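Local structure of thymidylate synthase (Enterobacteria phage T4, 1TIS) at residues 59-64 / 85-90; 171-176 / 185-190; 197-200 / 205-208. The protein catalyses the reductive methylation of dUMP to dTMP, with 5,10-methylenetetrahydrofolate supplying the carbon and leaving as dihydrofolate. One frame throughout, in Å; residues are numbered along the deposited sequence.

Interaction 1: residues 59-64 / 85-90; sequences LIWFLS and TVWDEN
The carbonyl oxygen of W61 is gripped twice, by the amide of S64 (S64 N to W61 O, 2.7 Å) and by its hydroxyl, S64 OG lying 2.8 Å from W61 O. The hydroxyl comes in on a lone pair in the carbonyl plane, with a C=O...donor angle of 125°. From this same residue the indole reaches across to W87. CG of W61 is anti to the backbone N (chi1 171°), which sends the six-membered ring out from helix 53-64 with its CZ3 corner leading. That corner meets one face of the W87 pyrrole ring, 3.7 Å from W87 NE1, with ring centroids 5.3 Å apart and planes at 60°: an edge-to-face (T-shaped) aromatic pair. F62 adds an edge contact, its CZ standing 4.1 Å from W87 CZ2. All three rings are buried, so the contact belongs to the aromatic interior of the thymidylate synthase fold, where helix 53-64 packs against the turn leading into helix 88-95. That turn is a type I beta turn, closed by D88 N to T85 O at 2.8 Å, and it puts W87 just ahead of the helix. The indole N-H of W87 is taken up by E58 OE1, one turn back on helix 53-64, and that of W61 by N68 O. F62 stacks on Y109 and meets W113 edge-to-face; its nearest side-chain atom is about 7 Å from that of N187, a probable dUMP-binding residue.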
# COMPACT_ATOMS: atom_id res chain seq x y z
N LEU A 59 -13.41 -12.97 -8.41
CA LEU A 59 -13.78 -12.06 -7.34
C LEU A 59 -14.80 -12.70 -6.42
O LEU A 59 -14.61 -12.62 -5.21
CB LEU A 59 -14.36 -10.76 -7.88
CG LEU A 59 -15.17 -9.82 -6.95
CD1 LEU A 59 -14.25 -9.05 -6.01
CD2 LEU A 59 -16.00 -8.89 -7.83
N ILE A 60 -15.85 -13.35 -6.90
CA ILE A 60 -16.84 -13.89 -5.98
C ILE A 60 -16.25 -14.99 -5.09
O ILE A 60 -16.51 -15.05 -3.88
CB ILE A 60 -18.01 -14.40 -6.81
CG1 ILE A 60 -18.68 -13.19 -7.53
CG2 ILE A 60 -18.97 -15.19 -5.88
CD1 ILE A 60 -19.37 -13.46 -8.89
N TRP A 61 -15.42 -15.83 -5.70
CA TRP A 61 -14.75 -16.95 -5.06
C TRP A 61 -13.85 -16.41 -3.95
O TRP A 61 -13.93 -16.84 -2.79
CB TRP A 61 -14.01 -17.68 -6.19
CG TRP A 61 -13.05 -18.77 -5.81
CD1 TRP A 61 -13.50 -19.91 -5.21
CD2 TRP A 61 -11.69 -18.73 -5.95
NE1 TRP A 61 -12.42 -20.60 -4.95
CE2 TRP A 61 -11.33 -19.94 -5.38
CE3 TRP A 61 -10.72 -17.90 -6.44
CZ2 TRP A 61 -10.00 -20.32 -5.30
CZ3 TRP A 61 -9.39 -18.28 -6.36
CH2 TRP A 61 -9.03 -19.47 -5.80
N PHE A 62 -13.06 -15.40 -4.30
CA PHE A 62 -12.23 -14.63 -3.39
C PHE A 62 -13.05 -14.24 -2.17
O PHE A 62 -12.70 -14.60 -1.04
CB PHE A 62 -11.74 -13.39 -4.14
CG PHE A 62 -10.47 -13.54 -4.98
CD1 PHE A 62 -9.95 -14.78 -5.29
CD2 PHE A 62 -9.76 -12.42 -5.32
CE1 PHE A 62 -8.74 -14.88 -5.93
CE2 PHE A 62 -8.55 -12.52 -5.95
CZ PHE A 62 -8.04 -13.75 -6.25
N LEU A 63 -14.22 -13.63 -2.41
CA LEU A 63 -15.15 -13.23 -1.37
C LEU A 63 -15.73 -14.46 -0.67
O LEU A 63 -16.22 -14.30 0.44
CB LEU A 63 -16.25 -12.36 -2.01
CG LEU A 63 -16.11 -10.84 -2.30
CD1 LEU A 63 -17.39 -10.29 -2.89
CD2 LEU A 63 -16.03 -10.05 -1.02
N SER A 64 -15.75 -15.70 -1.21
CA SER A 64 -16.27 -16.82 -0.45
C SER A 64 -15.30 -17.42 0.59
O SER A 64 -15.69 -18.28 1.41
CB SER A 64 -16.74 -17.94 -1.39
OG SER A 64 -15.74 -18.80 -1.94
N THR A 85 -9.93 -22.60 -16.05
CA THR A 85 -10.03 -21.46 -15.19
C THR A 85 -8.61 -20.95 -14.90
O THR A 85 -7.62 -21.68 -14.88
CB THR A 85 -10.79 -21.86 -13.90
OG1 THR A 85 -11.58 -20.71 -13.62
CG2 THR A 85 -9.95 -22.19 -12.68
N VAL A 86 -8.63 -19.64 -14.68
CA VAL A 86 -7.50 -18.76 -14.39
C VAL A 86 -6.43 -19.24 -13.41
O VAL A 86 -5.29 -18.79 -13.50
CB VAL A 86 -8.08 -17.39 -13.91
CG1 VAL A 86 -8.34 -16.53 -15.12
CG2 VAL A 86 -9.39 -17.57 -13.09
N TRP A 87 -6.74 -20.12 -12.44
CA TRP A 87 -5.71 -20.60 -11.55
C TRP A 87 -5.27 -22.01 -11.89
O TRP A 87 -4.33 -22.52 -11.29
CB TRP A 87 -6.19 -20.54 -10.08
CG TRP A 87 -6.14 -19.15 -9.43
CD1 TRP A 87 -7.19 -18.31 -9.64
CD2 TRP A 87 -5.18 -18.59 -8.59
NE1 TRP A 87 -6.91 -17.26 -8.93
CE2 TRP A 87 -5.74 -17.37 -8.30
CE3 TRP A 87 -3.95 -18.87 -8.00
CZ2 TRP A 87 -5.16 -16.44 -7.48
CZ3 TRP A 87 -3.35 -17.94 -7.16
CH2 TRP A 87 -3.95 -16.74 -6.91
N ASP A 88 -5.85 -22.68 -12.89
CA ASP A 88 -5.49 -24.05 -13.23
C ASP A 88 -4.02 -24.33 -13.50
O ASP A 88 -3.38 -25.12 -12.80
CB ASP A 88 -6.27 -24.50 -14.43
CG ASP A 88 -7.72 -24.82 -14.11
OD1 ASP A 88 -8.04 -25.35 -13.05
OD2 ASP A 88 -8.52 -24.54 -14.98
N GLU A 89 -3.45 -23.69 -14.51
CA GLU A 89 -2.05 -23.89 -14.79
C GLU A 89 -1.45 -22.82 -13.91
O GLU A 89 -1.21 -21.71 -14.39
CB GLU A 89 -1.71 -23.62 -16.26
CG GLU A 89 -1.57 -24.88 -17.14
CD GLU A 89 -2.84 -25.45 -17.75
OE1 GLU A 89 -3.61 -24.70 -18.38
OE2 GLU A 89 -3.07 -26.65 -17.63
N ASN A 90 -1.38 -23.14 -12.61
CA ASN A 90 -0.83 -22.28 -11.52
C ASN A 90 -0.88 -23.18 -10.28
O ASN A 90 0.05 -23.33 -9.48
CB ASN A 90 -1.69 -20.99 -11.29
CG ASN A 90 -0.93 -19.82 -10.67
OD1 ASN A 90 -0.99 -19.59 -9.48
ND2 ASN A 90 -0.19 -19.02 -11.40

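Interaction 2: residues 171-176 / 185-190; sequences LQWYQR and PFNIAS. With PO4 (phosphate ion), chain B.
Between Q175 and N187 the polar link is a single side-chain hydrogen bond, Q175 NE2 to N187 OD1, 3.0 Å long with an N-H...O angle of 149°. Q175 has CG anti to the backbone N (chi1 178°) and bends at chi2, which carries NE2 to N187. The donor stands above the N187 carbonyl plane, not on a lone pair. Beside this bond W173 leans its CH2 corner on N187, 3.3 Å from N187 CB. In the next shell, Q175 OE1 takes a weak hydrogen bond from H157 ND1, and Q175 also touches C156, the likely nucleophile. W173 is backed by Y191, stacked on it, and by F211. W173 and Q175 with N187 join the first strand, 168-179, of a beta-alpha-beta unit to helix 184-202. Where the chain turns a corner at R176, its NH2 hydrogen-bonds O4 of a phosphate ion (2.8 Å), probably from the crystallisation liquor; R137 of the second subunit binds the same ion, consistent with a dUMP phosphate site shared between subunits. The Q175 bond fixes which way round the N187 amide lies; as in other thymidylate synthases, N187 can then probably donate through ND2 and accept on OD1, the pattern that reads uracil.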
# COMPACT_ATOMS: atom_id res chain seq x y z
N LEU A 171 -12.12 3.17 -3.43
CA LEU A 171 -11.26 2.07 -3.04
C LEU A 171 -9.90 2.32 -3.62
O LEU A 171 -9.79 2.87 -4.72
CB LEU A 171 -11.75 0.72 -3.58
CG LEU A 171 -10.95 -0.54 -3.12
CD1 LEU A 171 -11.90 -1.70 -3.12
CD2 LEU A 171 -9.76 -0.86 -4.01
N GLN A 172 -8.82 1.89 -2.98
CA GLN A 172 -7.47 2.02 -3.54
C GLN A 172 -6.63 0.77 -3.27
O GLN A 172 -6.39 0.40 -2.13
CB GLN A 172 -6.79 3.26 -2.94
CG GLN A 172 -5.32 3.26 -3.24
CD GLN A 172 -4.65 4.50 -2.77
OE1 GLN A 172 -4.01 5.13 -3.58
NE2 GLN A 172 -4.77 4.95 -1.54
N TRP A 173 -6.10 0.12 -4.27
CA TRP A 173 -5.30 -1.07 -4.07
C TRP A 173 -3.84 -0.75 -4.21
O TRP A 173 -3.46 0.27 -4.82
CB TRP A 173 -5.63 -2.21 -5.08
CG TRP A 173 -6.17 -1.84 -6.46
CD1 TRP A 173 -7.19 -0.93 -6.70
CD2 TRP A 173 -5.66 -2.32 -7.60
NE1 TRP A 173 -7.31 -0.82 -8.01
CE2 TRP A 173 -6.41 -1.63 -8.57
CE3 TRP A 173 -4.68 -3.21 -7.90
CZ2 TRP A 173 -6.20 -1.81 -9.91
CZ3 TRP A 173 -4.46 -3.39 -9.24
CH2 TRP A 173 -5.20 -2.71 -10.22
N TYR A 174 -3.04 -1.60 -3.61
CA TYR A 174 -1.61 -1.51 -3.87
C TYR A 174 -1.25 -2.85 -4.52
O TYR A 174 -1.72 -3.91 -4.08
CB TYR A 174 -0.87 -1.30 -2.57
CG TYR A 174 0.60 -1.11 -2.75
CD1 TYR A 174 1.42 -2.19 -3.06
CD2 TYR A 174 1.10 0.16 -2.59
CE1 TYR A 174 2.77 -2.00 -3.21
CE2 TYR A 174 2.46 0.36 -2.73
CZ TYR A 174 3.26 -0.72 -3.04
OH TYR A 174 4.60 -0.52 -3.14
N GLN A 175 -0.50 -2.85 -5.61
CA GLN A 175 -0.14 -4.09 -6.29
C GLN A 175 1.37 -4.10 -6.36
O GLN A 175 2.01 -3.12 -6.75
CB GLN A 175 -0.73 -4.11 -7.67
CG GLN A 175 -0.38 -5.34 -8.46
CD GLN A 175 -1.61 -6.10 -8.88
OE1 GLN A 175 -1.90 -7.18 -8.36
NE2 GLN A 175 -2.44 -5.62 -9.78
N ARG A 176 1.94 -5.23 -5.96
CA ARG A 176 3.36 -5.44 -5.91
C ARG A 176 4.03 -5.42 -7.27
O ARG A 176 5.05 -4.73 -7.44
CB ARG A 176 3.63 -6.78 -5.26
CG ARG A 176 5.05 -6.91 -4.80
CD ARG A 176 5.27 -8.32 -4.36
NE ARG A 176 5.09 -9.32 -5.39
CZ ARG A 176 4.22 -10.30 -5.16
NH1 ARG A 176 3.53 -10.35 -4.02
NH2 ARG A 176 4.05 -11.24 -6.08
N PRO A 185 -5.42 -4.69 -16.97
CA PRO A 185 -6.84 -4.83 -17.33
C PRO A 185 -7.75 -5.73 -16.47
O PRO A 185 -8.80 -5.23 -16.00
CB PRO A 185 -6.73 -5.22 -18.76
CG PRO A 185 -5.70 -4.19 -19.19
CD PRO A 185 -4.63 -4.35 -18.16
N PHE A 186 -7.38 -6.98 -16.14
CA PHE A 186 -8.20 -7.85 -15.30
C PHE A 186 -8.31 -7.25 -13.89
O PHE A 186 -9.33 -7.41 -13.20
CB PHE A 186 -7.54 -9.22 -15.29
CG PHE A 186 -8.22 -10.43 -14.60
CD1 PHE A 186 -8.04 -10.66 -13.22
CD2 PHE A 186 -8.90 -11.38 -15.37
CE1 PHE A 186 -8.52 -11.83 -12.63
CE2 PHE A 186 -9.37 -12.54 -14.77
CZ PHE A 186 -9.18 -12.76 -13.41
N ASN A 187 -7.32 -6.49 -13.40
CA ASN A 187 -7.38 -5.85 -12.09
C ASN A 187 -8.17 -4.57 -11.94
O ASN A 187 -8.79 -4.38 -10.90
CB ASN A 187 -6.03 -5.57 -11.60
CG ASN A 187 -5.47 -6.87 -11.10
OD1 ASN A 187 -4.32 -7.24 -11.38
ND2 ASN A 187 -6.28 -7.59 -10.33
N ILE A 188 -8.18 -3.69 -12.94
CA ILE A 188 -9.01 -2.50 -12.97
C ILE A 188 -10.44 -3.01 -12.71
O ILE A 188 -11.09 -2.68 -11.72
CB ILE A 188 -8.86 -1.79 -14.40
CG1 ILE A 188 -7.42 -1.37 -14.80
CG2 ILE A 188 -9.65 -0.49 -14.31
CD1 ILE A 188 -7.19 -0.73 -16.21
N ALA A 189 -10.90 -3.94 -13.57
CA ALA A 189 -12.24 -4.51 -13.48
C ALA A 189 -12.49 -5.13 -12.09
O ALA A 189 -13.42 -4.62 -11.45
CB ALA A 189 -12.44 -5.56 -14.60
N SER A 190 -11.74 -6.11 -11.53
CA SER A 190 -12.00 -6.71 -10.22
C SER A 190 -12.30 -5.73 -9.11
O SER A 190 -13.36 -5.86 -8.50
CB SER A 190 -10.83 -7.57 -9.82
OG SER A 190 -11.17 -8.95 -9.63
P PO4 B . 6.13 -11.92 -8.83
O1 PO4 B . 6.92 -13.17 -9.48
O2 PO4 B . 5.94 -10.94 -9.93
O3 PO4 B . 7.06 -11.46 -7.76
O4 PO4 B . 4.90 -12.59 -8.38

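Interaction 3: residues 197-200 / 205-208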
# COMPACT_ATOMS: atom_id res chain seq x y z
N ILE A 197 -20.23 -3.63 -5.59
CA ILE A 197 -20.88 -4.54 -4.68
C ILE A 197 -20.86 -3.86 -3.32
O ILE A 197 -21.96 -3.64 -2.78
CB ILE A 197 -20.10 -5.86 -4.77
CG1 ILE A 197 -20.60 -6.65 -5.95
CG2 ILE A 197 -20.27 -6.71 -3.52
CD1 ILE A 197 -19.63 -7.84 -6.12
N VAL A 198 -19.72 -3.39 -2.78
CA VAL A 198 -19.77 -2.79 -1.46
C VAL A 198 -20.58 -1.48 -1.39
O VAL A 198 -21.27 -1.22 -0.39
CB VAL A 198 -18.36 -2.56 -0.98
CG1 VAL A 198 -18.42 -2.21 0.53
CG2 VAL A 198 -17.51 -3.81 -1.16
N ALA A 199 -20.61 -0.62 -2.42
CA ALA A 199 -21.47 0.54 -2.44
C ALA A 199 -22.88 0.04 -2.47
O ALA A 199 -23.67 0.73 -1.84
CB ALA A 199 -21.35 1.33 -3.65
N LYS A 200 -23.28 -1.11 -3.06
CA LYS A 200 -24.69 -1.51 -2.98
C LYS A 200 -25.10 -2.03 -1.58
O LYS A 200 -26.26 -1.95 -1.15
CB LYS A 200 -24.98 -2.56 -4.06
CG LYS A 200 -26.46 -2.95 -4.13
CD LYS A 200 -27.22 -1.76 -4.72
CE LYS A 200 -28.64 -1.45 -4.18
NZ LYS A 200 -29.14 -0.24 -4.83
N ILE A 205 -22.95 5.68 -3.29
CA ILE A 205 -22.76 5.87 -4.72
C ILE A 205 -21.32 5.46 -4.89
O ILE A 205 -20.43 5.98 -4.21
CB ILE A 205 -22.93 7.38 -5.16
CG1 ILE A 205 -24.28 8.00 -4.71
CG2 ILE A 205 -22.73 7.43 -6.66
CD1 ILE A 205 -25.62 7.29 -5.06
N PRO A 206 -21.03 4.48 -5.73
CA PRO A 206 -19.66 4.18 -6.09
C PRO A 206 -18.94 5.46 -6.55
O PRO A 206 -19.47 6.28 -7.31
CB PRO A 206 -19.84 3.09 -7.13
CG PRO A 206 -21.27 3.23 -7.63
CD PRO A 206 -22.00 3.60 -6.37
N GLY A 207 -17.75 5.69 -6.02
CA GLY A 207 -17.02 6.90 -6.26
C GLY A 207 -15.79 6.71 -7.08
O GLY A 207 -15.90 6.33 -8.24
N ASP A 208 -14.63 6.94 -6.55
CA ASP A 208 -13.45 6.92 -7.40
C ASP A 208 -12.66 5.67 -7.15
O ASP A 208 -12.76 5.11 -6.04
CB ASP A 208 -12.56 8.11 -7.10
CG ASP A 208 -13.13 9.49 -7.39
OD1 ASP A 208 -14.34 9.68 -7.54
OD2 ASP A 208 -12.31 10.41 -7.44
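A199 and P206 make this contact almost alone, and it is apolar. The methyl of A199 points at the strand and rests beside the pyrrolidine ring, with A199 CB 3.6 Å from P206 CD. The same CB is 3.8 Å from P206 N and 4.2 Å from P206 CB, so the methyl bears on the CD-N side of the ring more than on its CB. I205 contributes main chain: its CB points away from the helix, and its carbonyl carbon, I205 C, is 4.3 Å from A199 CB. The CA atoms of A199 and P206 are 5.5 Å apart, a spacing that leaves room for little more than a methyl. As for polar groups, the nitrogen beneath the methyl is a proline's and carries no hydrogen to donate. Strand bonding flanks it instead, I205 pairing with G167 and L169, and G207 with L169 and L38, while D208 N is bound by D170 OD1. The contact thus lies where helix 184-202 hands over to strand 205-219, the last step of a beta-alpha-beta crossover; A199 also touches L169 of strand 168-179, the parallel neighbour, and K200 packs outward on L245 and F249.

In the fold
From the N terminus the three contacts follow in series, none nested and none crossing. Interaction 1 closes a loop of 20 residues containing helix 69-77 and joins helix 53-64 to the start of helix 88-95. Interaction 2 closes the eight residues that lead from strand 168-179 into helix 184-202, and interaction 3 the four residues by which that helix returns to strand 205-219, so helix 184-202 is tied near both its ends to neighbouring strands of the sheet. Helix 184-202 links all three: it supplies a segment to interactions 2 and 3, and helix 53-64 packs along it through L59, which touches S190 and I197. V86 adds a second touch, on F186.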